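Local coordinates for protein V-type ATP synthase alpha chain (Nanoarchaeum equitans Kin4-M, PDB 5BN3) that belongs to the alpha/beta subunit family of rotary V-type and A-type ATP synthases and carries ADP in a P-loop domain, at residues A237-S242 with D498-L503; G203-D208 with E504-L509; R545-S548 with E554-K557; P265-P270 with K274-R279. One frame throughout, in Å; residues are numbered along the deposited sequence.

Contact 1. Residues A237-S242 with D498-L503; sequences AKWADS and DSYSPL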
loop_
_atom_site.group_PDB
_atom_site.type_symbol
_atom_site.label_atom_id
_atom_site.label_comp_id
_atom_site.label_asym_id
_atom_site.label_seq_id
_atom_site.Cartn_x
_atom_site.Cartn_y
_atom_site.Cartn_z
ATOM N N ALA A 237 25.766 -16.013 23.589
ATOM C CA ALA A 237 25.598 -16.303 25.012
ATOM C C ALA A 237 26.536 -17.418 25.486
ATOM O O ALA A 237 26.980 -17.415 26.635
ATOM C CB ALA A 237 24.154 -16.657 25.307
ATOM N N LYS A 238 26.837 -18.363 24.597
ATOM C CA LYS A 238 27.739 -19.473 24.911
ATOM C C LYS A 238 29.197 -19.055 25.019
ATOM O O LYS A 238 29.842 -19.283 26.041
ATOM C CB LYS A 238 27.653 -20.556 23.829
ATOM C CG LYS A 238 26.520 -21.556 23.970
ATOM C CD LYS A 238 26.690 -22.666 22.937
ATOM C CE LYS A 238 25.372 -23.340 22.603
ATOM N NZ LYS A 238 25.524 -24.286 21.463
ATOM N N TRP A 239 29.719 -18.458 23.951
ATOM C CA TRP A 239 31.166 -18.289 23.811
ATOM C C TRP A 239 31.701 -16.867 23.968
ATOM O O TRP A 239 32.905 -16.651 23.845
ATOM C CB TRP A 239 31.632 -18.838 22.457
ATOM C CG TRP A 239 31.149 -20.227 22.133
ATOM C CD1 TRP A 239 30.518 -20.629 20.988
ATOM C CD2 TRP A 239 31.266 -21.397 22.956
ATOM N NE1 TRP A 239 30.235 -21.971 21.049
ATOM C CE2 TRP A 239 30.683 -22.467 22.246
ATOM C CE3 TRP A 239 31.807 -21.643 24.221
ATOM C CZ2 TRP A 239 30.626 -23.763 22.764
ATOM C CZ3 TRP A 239 31.748 -22.925 24.732
ATOM C CH2 TRP A 239 31.164 -23.969 24.006
ATOM N N ALA A 240 30.827 -15.898 24.221
ATOM C CA ALA A 240 31.278 -14.508 24.320
ATOM C C ALA A 240 32.303 -14.304 25.429
ATOM O O ALA A 240 32.192 -14.879 26.515
ATOM C CB ALA A 240 30.110 -13.564 24.519
ATOM N N ASP A 241 33.305 -13.483 25.136
ATOM C CA ASP A 241 34.295 -13.093 26.126
ATOM C C ASP A 241 33.620 -12.100 27.069
ATOM O O ASP A 241 33.551 -10.902 26.786
ATOM C CB ASP A 241 35.498 -12.463 25.425
ATOM C CG ASP A 241 36.704 -12.325 26.332
ATOM O OD1 ASP A 241 36.693 -12.901 27.441
ATOM O OD2 ASP A 241 37.670 -11.644 25.927
ATOM N N SER A 242 33.102 -12.610 28.183
ATOM C CA SER A 242 32.291 -11.807 29.095
ATOM C C SER A 242 32.272 -12.412 30.494
ATOM O O SER A 242 32.370 -13.631 30.648
ATOM C CB SER A 242 30.859 -11.697 28.555
ATOM O OG SER A 242 30.073 -10.820 29.342
ATOM N N ASP A 498 33.517 -26.715 15.407
ATOM C CA ASP A 498 33.308 -25.433 14.733
ATOM C C ASP A 498 32.457 -24.441 15.529
ATOM O O ASP A 498 32.493 -23.241 15.259
ATOM C CB ASP A 498 32.702 -25.656 13.343
ATOM C CG ASP A 498 32.881 -24.460 12.428
ATOM O OD1 ASP A 498 33.806 -23.653 12.660
ATOM O OD2 ASP A 498 32.102 -24.330 11.461
ATOM N N SER A 499 31.707 -24.940 16.508
ATOM C CA SER A 499 30.811 -24.098 17.307
ATOM C C SER A 499 31.509 -22.871 17.893
ATOM O O SER A 499 31.017 -21.748 17.767
ATOM C CB SER A 499 30.167 -24.921 18.424
ATOM O OG SER A 499 29.304 -24.117 19.208
ATOM N N TYR A 500 32.662 -23.093 18.516
ATOM C CA TYR A 500 33.475 -22.005 19.042
ATOM C C TYR A 500 34.696 -21.766 18.161
ATOM O O TYR A 500 35.381 -22.710 17.762
ATOM C CB TYR A 500 33.913 -22.313 20.476
ATOM C CG TYR A 500 34.902 -21.324 21.056
ATOM C CD1 TYR A 500 34.623 -19.965 21.080
ATOM C CD2 TYR A 500 36.105 -21.754 21.597
ATOM C CE1 TYR A 500 35.519 -19.059 21.616
ATOM C CE2 TYR A 500 37.009 -20.855 22.137
ATOM C CZ TYR A 500 36.708 -19.510 22.143
ATOM O OH TYR A 500 37.596 -18.608 22.675
ATOM N N SER A 501 34.960 -20.501 17.854
ATOM C CA SER A 501 36.122 -20.139 17.049
ATOM C C SER A 501 36.979 -19.112 17.777
ATOM O O SER A 501 36.689 -17.914 17.741
ATOM C CB SER A 501 35.690 -19.596 15.684
ATOM O OG SER A 501 36.809 -19.419 14.831
ATOM N N PRO A 502 38.043 -19.578 18.447
ATOM C CA PRO A 502 38.956 -18.654 19.126
ATOM C C PRO A 502 39.726 -17.834 18.097
ATOM O O PRO A 502 39.795 -18.240 16.934
ATOM C CB PRO A 502 39.903 -19.591 19.882
ATOM C CG PRO A 502 39.888 -20.858 19.088
ATOM C CD PRO A 502 38.488 -20.980 18.549
ATOM N N LEU A 503 40.287 -16.702 18.510
ATOM C CA LEU A 503 40.959 -15.806 17.572
ATOM C C LEU A 503 42.098 -16.478 16.809
ATOM O O LEU A 503 42.284 -16.219 15.623
ATOM C CB LEU A 503 41.444 -14.535 18.273
ATOM C CG LEU A 503 40.345 -13.517 18.593
ATOM C CD1 LEU A 503 40.930 -12.184 19.026
ATOM C CD2 LEU A 503 39.437 -13.327 17.392
#
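Trp239 is the last residue of the helix that starts at the P-loop, and it meets Ser499 and Tyr500 in the loop between helix 472-489 and helix 503-523 of the C-terminal domain. At its start helix 229-239 carries Lys229 and Thr230 of the ADP pocket. The loop follows Gln491 to Phe494, which belong to the same pocket. The contact therefore joins the far end of the P-loop helix to a loop from the other domain.

The indole of Trp239 is held at its edge and over both faces. CG lies beside the backbone N (chi1 -50°), which turns the ring toward the loop. At the edge, Trp239 NE1 donates to Ser499 OG at 3.0 Å. The bond is fairly straight, 158° at the hydrogen, and the hydroxyl oxygen lies in the indole plane. Ser499 OG also pairs with the amide of Gln235, which in turn bonds Lys238 NZ. Over one face, Tyr500 CB sits 3.6 Å from the centroid of the five-membered ring of Trp239, almost on the ring normal, as a CH-pi contact. Lys238 CB lies over the opposite face, toward its rim.

The phenol of Tyr500 lies oblique to the indole, its plane 42° from that of the five-membered ring. Tyr500 CD1 approaches the beta carbon, 3.5 Å from Trp239 CB. Asp498, one residue before Ser499, forms salt bridges to Arg205 and Arg545. Pro502 N lies over the centre of the Tyr500 ring, 3.9 Å above its plane.

Contact 2. Residues G203-D208 with E504-L509; sequences GTRVLD and EKTIEL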
loop_
_atom_site.group_PDB
_atom_site.type_symbol
_atom_site.label_atom_id
_atom_site.label_comp_id
_atom_site.label_asym_id
_atom_site.label_seq_id
_atom_site.Cartn_x
_atom_site.Cartn_y
_atom_site.Cartn_z
ATOM N N GLY A 203 33.268 -15.243 19.495
ATOM C CA GLY A 203 33.595 -16.626 19.204
ATOM C C GLY A 203 33.001 -17.039 17.872
ATOM O O GLY A 203 33.205 -18.162 17.409
ATOM N N THR A 204 32.251 -16.121 17.266
ATOM C CA THR A 204 31.716 -16.314 15.922
ATOM C C THR A 204 32.509 -15.438 14.954
ATOM O O THR A 204 32.579 -14.220 15.128
ATOM C CB THR A 204 30.218 -15.956 15.857
ATOM O OG1 THR A 204 29.477 -16.840 16.710
ATOM C CG2 THR A 204 29.698 -16.088 14.433
ATOM N N ARG A 205 33.100 -16.066 13.939
ATOM C CA ARG A 205 34.045 -15.400 13.039
ATOM C C ARG A 205 33.507 -14.146 12.341
ATOM O O ARG A 205 34.156 -13.098 12.357
ATOM C CB ARG A 205 34.580 -16.395 11.996
ATOM C CG ARG A 205 35.465 -17.491 12.588
ATOM C CD ARG A 205 36.056 -18.393 11.510
ATOM N NE ARG A 205 35.066 -19.309 10.950
ATOM C CZ ARG A 205 34.783 -20.503 11.461
ATOM N NH1 ARG A 205 35.411 -20.926 12.548
ATOM N NH2 ARG A 205 33.870 -21.272 10.890
ATOM N N VAL A 206 32.332 -14.253 11.729
ATOM C CA VAL A 206 31.765 -13.123 10.996
ATOM C C VAL A 206 31.510 -11.930 11.921
ATOM O O VAL A 206 31.661 -10.776 11.519
ATOM C CB VAL A 206 30.483 -13.527 10.215
ATOM C CG1 VAL A 206 29.391 -14.020 11.164
ATOM C CG2 VAL A 206 29.981 -12.375 9.359
ATOM N N LEU A 207 31.166 -12.214 13.173
ATOM C CA LEU A 207 30.895 -11.153 14.139
ATOM C C LEU A 207 32.166 -10.602 14.782
ATOM O O LEU A 207 32.160 -9.499 15.323
ATOM C CB LEU A 207 29.935 -11.641 15.226
ATOM C CG LEU A 207 28.555 -12.120 14.779
ATOM C CD1 LEU A 207 27.634 -12.280 15.976
ATOM C CD2 LEU A 207 27.960 -11.156 13.772
ATOM N N ASP A 208 33.253 -11.365 14.728
ATOM C CA ASP A 208 34.496 -10.943 15.374
ATOM C C ASP A 208 35.425 -10.157 14.450
ATOM O O ASP A 208 36.159 -9.278 14.901
ATOM C CB ASP A 208 35.232 -12.147 15.976
ATOM C CG ASP A 208 34.493 -12.754 17.153
ATOM O OD1 ASP A 208 33.593 -12.084 17.701
ATOM O OD2 ASP A 208 34.819 -13.900 17.536
ATOM N N GLU A 504 42.842 -17.348 17.487
ATOM C CA GLU A 504 43.918 -18.096 16.846
ATOM C C GLU A 504 43.413 -18.833 15.607
ATOM O O GLU A 504 43.998 -18.723 14.531
ATOM C CB GLU A 504 44.540 -19.068 17.828
ATOM N N LYS A 505 42.319 -19.573 15.765
ATOM C CA LYS A 505 41.701 -20.285 14.649
ATOM C C LYS A 505 41.189 -19.312 13.589
ATOM O O LYS A 505 41.383 -19.524 12.390
ATOM C CB LYS A 505 40.555 -21.171 15.151
ATOM C CG LYS A 505 39.898 -22.020 14.068
ATOM C CD LYS A 505 38.766 -22.867 14.642
ATOM C CE LYS A 505 38.155 -23.769 13.582
ATOM N NZ LYS A 505 37.061 -24.619 14.136
ATOM N N THR A 506 40.539 -18.244 14.038
ATOM C CA THR A 506 40.007 -17.231 13.132
ATOM C C THR A 506 41.112 -16.566 12.306
ATOM O O THR A 506 41.004 -16.472 11.082
ATOM C CB THR A 506 39.224 -16.150 13.899
ATOM O OG1 THR A 506 38.186 -16.766 14.672
ATOM C CG2 THR A 506 38.605 -15.170 12.930
ATOM N N ILE A 507 42.168 -16.114 12.981
ATOM C CA ILE A 507 43.294 -15.463 12.311
ATOM C C ILE A 507 44.000 -16.416 11.345
ATOM O O ILE A 507 44.295 -16.049 10.206
ATOM C CB ILE A 507 44.330 -14.917 13.327
ATOM C CG1 ILE A 507 43.696 -13.880 14.262
ATOM C CG2 ILE A 507 45.524 -14.319 12.605
ATOM C CD1 ILE A 507 42.926 -12.790 13.553
ATOM N N GLU A 508 44.267 -17.637 11.803
ATOM C CA GLU A 508 44.947 -18.635 10.979
ATOM C C GLU A 508 44.178 -18.958 9.705
ATOM O O GLU A 508 44.778 -19.159 8.650
ATOM C CB GLU A 508 45.207 -19.915 11.776
ATOM C CG GLU A 508 46.398 -19.819 12.712
ATOM C CD GLU A 508 47.691 -19.520 11.978
ATOM O OE1 GLU A 508 48.045 -20.285 11.055
ATOM O OE2 GLU A 508 48.352 -18.516 12.318
ATOM N N LEU A 509 42.853 -19.008 9.811
ATOM C CA LEU A 509 42.002 -19.214 8.645
ATOM C C LEU A 509 42.157 -18.076 7.641
ATOM O O LEU A 509 42.249 -18.315 6.437
ATOM C CB LEU A 509 40.535 -19.352 9.063
ATOM C CG LEU A 509 40.059 -20.759 9.424
ATOM C CD1 LEU A 509 38.599 -20.749 9.851
ATOM C CD2 LEU A 509 40.258 -21.680 8.239
HETATM O O HOH W 1 35.260 -22.783 14.977
HETATM O O HOH W 2 36.209 -15.623 16.356
#
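Arg205 crosses Thr506 and Leu509, and these three side chains make the tight part of the contact. The arginine chain leaves the first turn of helix 205-210 and bends at chi3 (-74°), so that its guanidinium folds over Leu509. Arg205 CG rests 3.5 Å from Thr506 OG1. Arg205 CD lies 3.8 Å from Leu509 CD1, and the same methyl sits over one guanidinium face. Arg205 NE bonds Phe488 O and NH2 bonds Gln490 O.

The looser part is bridged by water. No direct hydrogen bond joins the segments. One water accepts from Arg205 NH1 and from Lys505 NZ, two groups that stand 4.3 Å apart. Their like charges are probably offset by Asp498 nearby, and Lys505 NZ also bonds Arg545 O. A second water donates to Asp208 OD2 and accepts from Thr506 OG1, whose hydroxyl also bonds Ser501 OG. Asp208 OD2 also takes the amide of Gly203 on its syn lone pair, at 2.8 Å from Gly203 N.

This is a buried interface between a short helix of the P-loop nucleotide-binding domain and helix 503-523 of the C-terminal helical domain, consistent with the alpha/beta family order, in which a helical domain follows the P-loop domain.

Contact 3. Residues R545-S548 with E554-K557; sequences RYKS and EEIK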
loop_
_atom_site.group_PDB
_atom_site.type_symbol
_atom_site.label_atom_id
_atom_site.label_comp_id
_atom_site.label_asym_id
_atom_site.label_seq_id
_atom_site.Cartn_x
_atom_site.Cartn_y
_atom_site.Cartn_z
ATOM N N ARG A 545 37.699 -25.731 9.258
ATOM C CA ARG A 545 36.923 -25.305 10.424
ATOM C C ARG A 545 36.283 -26.460 11.192
ATOM O O ARG A 545 35.943 -26.316 12.367
ATOM C CB ARG A 545 35.856 -24.276 10.021
ATOM C CG ARG A 545 34.864 -24.755 8.959
ATOM C CD ARG A 545 33.886 -23.648 8.573
ATOM N NE ARG A 545 32.976 -24.046 7.500
ATOM C CZ ARG A 545 31.735 -24.484 7.690
ATOM N NH1 ARG A 545 31.244 -24.580 8.917
ATOM N NH2 ARG A 545 30.985 -24.823 6.653
ATOM N N TYR A 546 36.131 -27.603 10.532
ATOM C CA TYR A 546 35.549 -28.778 11.171
ATOM C C TYR A 546 36.567 -29.599 11.958
ATOM O O TYR A 546 36.226 -30.640 12.522
ATOM C CB TYR A 546 34.869 -29.666 10.127
ATOM C CG TYR A 546 33.518 -29.160 9.692
ATOM C CD1 TYR A 546 32.428 -29.232 10.546
ATOM C CD2 TYR A 546 33.328 -28.623 8.428
ATOM C CE1 TYR A 546 31.189 -28.775 10.157
ATOM C CE2 TYR A 546 32.090 -28.163 8.030
ATOM C CZ TYR A 546 31.025 -28.243 8.901
ATOM O OH TYR A 546 29.789 -27.788 8.515
ATOM N N LYS A 547 37.812 -29.137 12.002
ATOM C CA LYS A 547 38.866 -29.924 12.638
ATOM C C LYS A 547 39.158 -29.517 14.082
ATOM O O LYS A 547 38.867 -28.391 14.487
ATOM C CB LYS A 547 40.126 -29.949 11.764
ATOM C CG LYS A 547 39.916 -30.789 10.508
ATOM C CD LYS A 547 41.142 -30.867 9.609
ATOM C CE LYS A 547 40.881 -31.832 8.454
ATOM N NZ LYS A 547 41.883 -31.727 7.362
ATOM N N SER A 548 39.723 -30.455 14.842
ATOM C CA SER A 548 39.882 -30.332 16.293
ATOM C C SER A 548 40.492 -29.008 16.744
ATOM O O SER A 548 39.814 -28.186 17.362
ATOM C CB SER A 548 40.722 -31.493 16.836
ATOM O OG SER A 548 42.093 -31.337 16.511
ATOM N N GLU A 554 47.906 -28.919 12.069
ATOM C CA GLU A 554 48.627 -29.893 11.258
ATOM C C GLU A 554 48.228 -29.784 9.793
ATOM O O GLU A 554 49.077 -29.839 8.904
ATOM C CB GLU A 554 48.354 -31.314 11.761
ATOM C CG GLU A 554 48.866 -31.615 13.164
ATOM C CD GLU A 554 47.958 -31.099 14.269
ATOM O OE1 GLU A 554 47.897 -31.756 15.329
ATOM O OE2 GLU A 554 47.319 -30.040 14.092
ATOM N N GLU A 555 46.931 -29.633 9.548
ATOM C CA GLU A 555 46.415 -29.525 8.188
ATOM C C GLU A 555 46.882 -28.242 7.499
ATOM O O GLU A 555 47.108 -28.224 6.289
ATOM C CB GLU A 555 44.887 -29.601 8.185
ATOM C CG GLU A 555 44.278 -29.658 6.798
ATOM C CD GLU A 555 44.601 -30.950 6.076
ATOM O OE1 GLU A 555 44.762 -31.986 6.753
ATOM O OE2 GLU A 555 44.692 -30.931 4.830
ATOM N N ILE A 556 47.026 -27.172 8.275
ATOM C CA ILE A 556 47.516 -25.901 7.750
ATOM C C ILE A 556 48.959 -26.036 7.281
ATOM O O ILE A 556 49.313 -25.574 6.192
ATOM C CB ILE A 556 47.405 -24.775 8.796
ATOM C CG1 ILE A 556 45.979 -24.227 8.826
ATOM C CG2 ILE A 556 48.367 -23.645 8.486
ATOM C CD1 ILE A 556 45.790 -23.090 9.800
ATOM N N LYS A 557 49.785 -26.673 8.106
ATOM C CA LYS A 557 51.158 -26.973 7.724
ATOM C C LYS A 557 51.153 -27.797 6.446
ATOM O O LYS A 557 51.946 -27.551 5.547
ATOM C CB LYS A 557 51.883 -27.724 8.844
ATOM C CG LYS A 557 51.986 -26.945 10.148
ATOM C CD LYS A 557 52.854 -27.671 11.168
ATOM C CE LYS A 557 52.999 -26.863 12.452
ATOM N NZ LYS A 557 54.008 -27.458 13.378
#
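Lys547 and Glu555 form one salt bridge, with Lys547 NZ 3.0 Å from Glu555 OE1. As a hydrogen bond it is weak. The ammonium does not meet the carboxylate end-on. Lys547 NZ lies alongside the bent glutamate chain, 3.2 Å from Glu555 CG and 3.9 Å from Glu555 OE2. The pair is therefore mainly a charge contact to one oxygen.

The torsions explain the meeting. Lys547 runs extended beyond CG and reaches across to the helix. Glu555 has CG anti to the backbone N and then bends at chi2 (67°), which folds the carboxylate back beside the ammonium. Glu555 also packs on Leu544.

The next shell fixes the loop that carries Lys547. Arg545 NE bonds Glu486 O. Tyr546 CE2 lies over one face of the Arg545 guanidinium, toward its rim, and Tyr546 O accepts from Asn497.

The bridge is a surface contact. It spans the turn between helix 537-542 and helix 552-562, and ties the loop back to the first half of the latter. Ile556, one residue on from Glu555, faces Glu508 of helix 503-523.

Contact 4. Residues P265-P270 with K274-R279; sequences PKLKDP and KPLMYR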
loop_
_atom_site.group_PDB
_atom_site.type_symbol
_atom_site.label_atom_id
_atom_site.label_comp_id
_atom_site.label_asym_id
_atom_site.label_seq_id
_atom_site.Cartn_x
_atom_site.Cartn_y
_atom_site.Cartn_z
ATOM N N PRO A 265 24.691 -26.320 31.227
ATOM C CA PRO A 265 25.404 -27.023 32.302
ATOM C C PRO A 265 26.424 -28.054 31.805
ATOM O O PRO A 265 27.284 -28.464 32.586
ATOM C CB PRO A 265 24.278 -27.733 33.061
ATOM C CG PRO A 265 23.083 -26.882 32.829
ATOM C CD PRO A 265 23.228 -26.386 31.415
ATOM N N LYS A 266 26.329 -28.464 30.541
ATOM C CA LYS A 266 27.251 -29.455 29.982
ATOM C C LYS A 266 28.454 -28.814 29.303
ATOM O O LYS A 266 29.436 -29.491 28.995
ATOM C CB LYS A 266 26.550 -30.336 28.947
ATOM C CG LYS A 266 25.298 -31.049 29.410
ATOM C CD LYS A 266 24.828 -31.991 28.307
ATOM C CE LYS A 266 23.338 -32.269 28.381
ATOM N NZ LYS A 266 22.866 -32.967 27.153
ATOM N N LEU A 267 28.367 -27.513 29.049
ATOM C CA LEU A 267 29.407 -26.814 28.301
ATOM C C LEU A 267 30.386 -26.101 29.224
ATOM O O LEU A 267 30.011 -25.632 30.299
ATOM C CB LEU A 267 28.782 -25.819 27.321
ATOM C CG LEU A 267 27.875 -26.436 26.255
ATOM C CD1 LEU A 267 27.230 -25.364 25.395
ATOM C CD2 LEU A 267 28.659 -27.408 25.390
ATOM N N LYS A 268 31.642 -26.021 28.795
ATOM C CA LYS A 268 32.696 -25.417 29.602
ATOM C C LYS A 268 33.185 -24.102 29.001
ATOM O O LYS A 268 33.452 -24.018 27.801
ATOM C CB LYS A 268 33.868 -26.394 29.747
ATOM C CG LYS A 268 33.509 -27.717 30.414
ATOM C CD LYS A 268 33.251 -27.531 31.903
ATOM C CE LYS A 268 32.802 -28.825 32.570
ATOM N NZ LYS A 268 31.425 -29.217 32.163
ATOM N N ASP A 269 33.293 -23.079 29.846
ATOM C CA ASP A 269 33.860 -21.790 29.455
ATOM C C ASP A 269 35.298 -22.001 28.995
ATOM O O ASP A 269 36.102 -22.592 29.715
ATOM C CB ASP A 269 33.822 -20.833 30.651
ATOM C CG ASP A 269 34.102 -19.385 30.273
ATOM O OD1 ASP A 269 34.810 -19.127 29.277
ATOM O OD2 ASP A 269 33.615 -18.492 30.998
ATOM N N PRO A 270 35.626 -21.534 27.780
ATOM C CA PRO A 270 36.989 -21.670 27.252
ATOM C C PRO A 270 37.983 -20.728 27.928
ATOM O O PRO A 270 39.164 -20.743 27.577
ATOM C CB PRO A 270 36.834 -21.285 25.773
ATOM C CG PRO A 270 35.368 -21.410 25.481
ATOM C CD PRO A 270 34.687 -21.042 26.760
ATOM N N LYS A 274 35.113 -23.337 33.763
ATOM C CA LYS A 274 33.883 -23.485 34.530
ATOM C C LYS A 274 32.712 -23.696 33.579
ATOM O O LYS A 274 32.765 -23.271 32.424
ATOM C CB LYS A 274 33.637 -22.244 35.394
ATOM C CG LYS A 274 34.735 -21.950 36.408
ATOM C CD LYS A 274 34.151 -21.327 37.673
ATOM C CE LYS A 274 35.237 -20.893 38.647
ATOM N NZ LYS A 274 35.762 -19.533 38.339
ATOM N N PRO A 275 31.650 -24.363 34.054
ATOM C CA PRO A 275 30.491 -24.542 33.172
ATOM C C PRO A 275 29.778 -23.221 32.881
ATOM O O PRO A 275 29.705 -22.358 33.759
ATOM C CB PRO A 275 29.583 -25.494 33.960
ATOM C CG PRO A 275 30.019 -25.368 35.376
ATOM C CD PRO A 275 31.482 -25.042 35.351
ATOM N N LEU A 276 29.266 -23.078 31.660
ATOM C CA LEU A 276 28.681 -21.824 31.194
ATOM C C LEU A 276 27.537 -21.317 32.065
ATOM O O LEU A 276 27.351 -20.110 32.212
ATOM C CB LEU A 276 28.191 -21.971 29.751
ATOM C CG LEU A 276 29.242 -22.261 28.680
ATOM C CD1 LEU A 276 28.616 -22.246 27.295
ATOM C CD2 LEU A 276 30.355 -21.248 28.759
ATOM N N MET A 277 26.776 -22.240 32.639
ATOM C CA MET A 277 25.593 -21.877 33.415
ATOM C C MET A 277 25.905 -20.955 34.598
ATOM O O MET A 277 25.097 -20.099 34.951
ATOM C CB MET A 277 24.872 -23.138 33.895
ATOM C CG MET A 277 23.391 -22.941 34.145
ATOM S SD MET A 277 22.499 -22.526 32.631
ATOM C CE MET A 277 21.462 -21.188 33.219
ATOM N N TYR A 278 27.082 -21.113 35.194
ATOM C CA TYR A 278 27.427 -20.357 36.396
ATOM C C TYR A 278 27.638 -18.856 36.161
ATOM O O TYR A 278 27.663 -18.080 37.115
ATOM C CB TYR A 278 28.652 -20.966 37.086
ATOM C CG TYR A 278 28.407 -22.301 37.745
ATOM C CD1 TYR A 278 27.130 -22.687 38.127
ATOM C CD2 TYR A 278 29.458 -23.172 37.995
ATOM C CE1 TYR A 278 26.907 -23.906 38.734
ATOM C CE2 TYR A 278 29.243 -24.394 38.602
ATOM C CZ TYR A 278 27.964 -24.754 38.968
ATOM O OH TYR A 278 27.735 -25.966 39.574
ATOM N N ARG A 279 27.791 -18.455 34.899
ATOM C CA ARG A 279 27.920 -17.037 34.553
ATOM C C ARG A 279 26.660 -16.519 33.866
ATOM O O ARG A 279 26.607 -15.369 33.428
ATOM C CB ARG A 279 29.122 -16.805 33.630
ATOM C CG ARG A 279 28.890 -17.247 32.182
ATOM C CD ARG A 279 29.937 -16.677 31.234
ATOM N NE ARG A 279 29.666 -17.026 29.838
ATOM C CZ ARG A 279 30.374 -16.585 28.803
ATOM N NH1 ARG A 279 31.400 -15.769 28.999
ATOM N NH2 ARG A 279 30.054 -16.954 27.572
#
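Leu267 and Leu276 both place CG beside the backbone N and anti to the carbonyl carbon (chi1 -61° and -63°), and their side chains meet at an oblique angle. Leu276 CD1 reaches Leu267 CB at 3.6 Å. The other methyl, CD2, lies 3.6 Å from Asp269 CA, so the forked end of Leu276 spans both residues.

Two backbone bonds flank the pair Lys268 and Pro275, which form a single antiparallel bridge of the non-hydrogen-bonded kind. Asp269 N donates to Lys274 O at 2.6 Å, nearly along the C=O axis. Leu276 N donates to Leu267 O at 3.0 Å, from above the carbonyl plane. Leu267 O also receives a CA-H contact from Pro275 CA at 3.1 Å. Pro275 has no amide hydrogen to offer, and at this position of the bridge none is required. Pro265 and Met277 lie side by side at the other end, with Pro265 CD 4.1 Å from Met277 SD.

Asp269 OD1 bonds Lys271 N within the turn. Asp269 OD2 stands 4.0 Å from Arg279 NH1, well out of the guanidinium plane. Arg279 instead donates to the carbonyls of Ala237 in the last turn of helix 229-239 and of Ala240 and Ser242 just past it. The chemistry implies that backbone bonds and leucine packing hold the loop closed, while the Asp269 charge probably adds a weaker attraction.

Contacts 1, 2 and 4 are nested along the chain: 4 lies inside the loop closed by 1, and 1 inside the loop closed by 2. Contact 3 follows in series. Contacts 1 and 2 both join the nucleotide-binding domain to the C-terminal part, with centres 9 Å apart. Asp498 ties them together and reaches contact 3, whose centre is 14 Å from that of contact 2. Contact 4 belongs wholly to the nucleotide-binding domain, before strand 280-285, and touches contact 1 through Arg279, which bonds carbonyls at and just past the end of helix 229-239. Contacts 1 and 2 lie near the ADP pocket, and contact 3 extends the same side of the fold into the C-terminal helices.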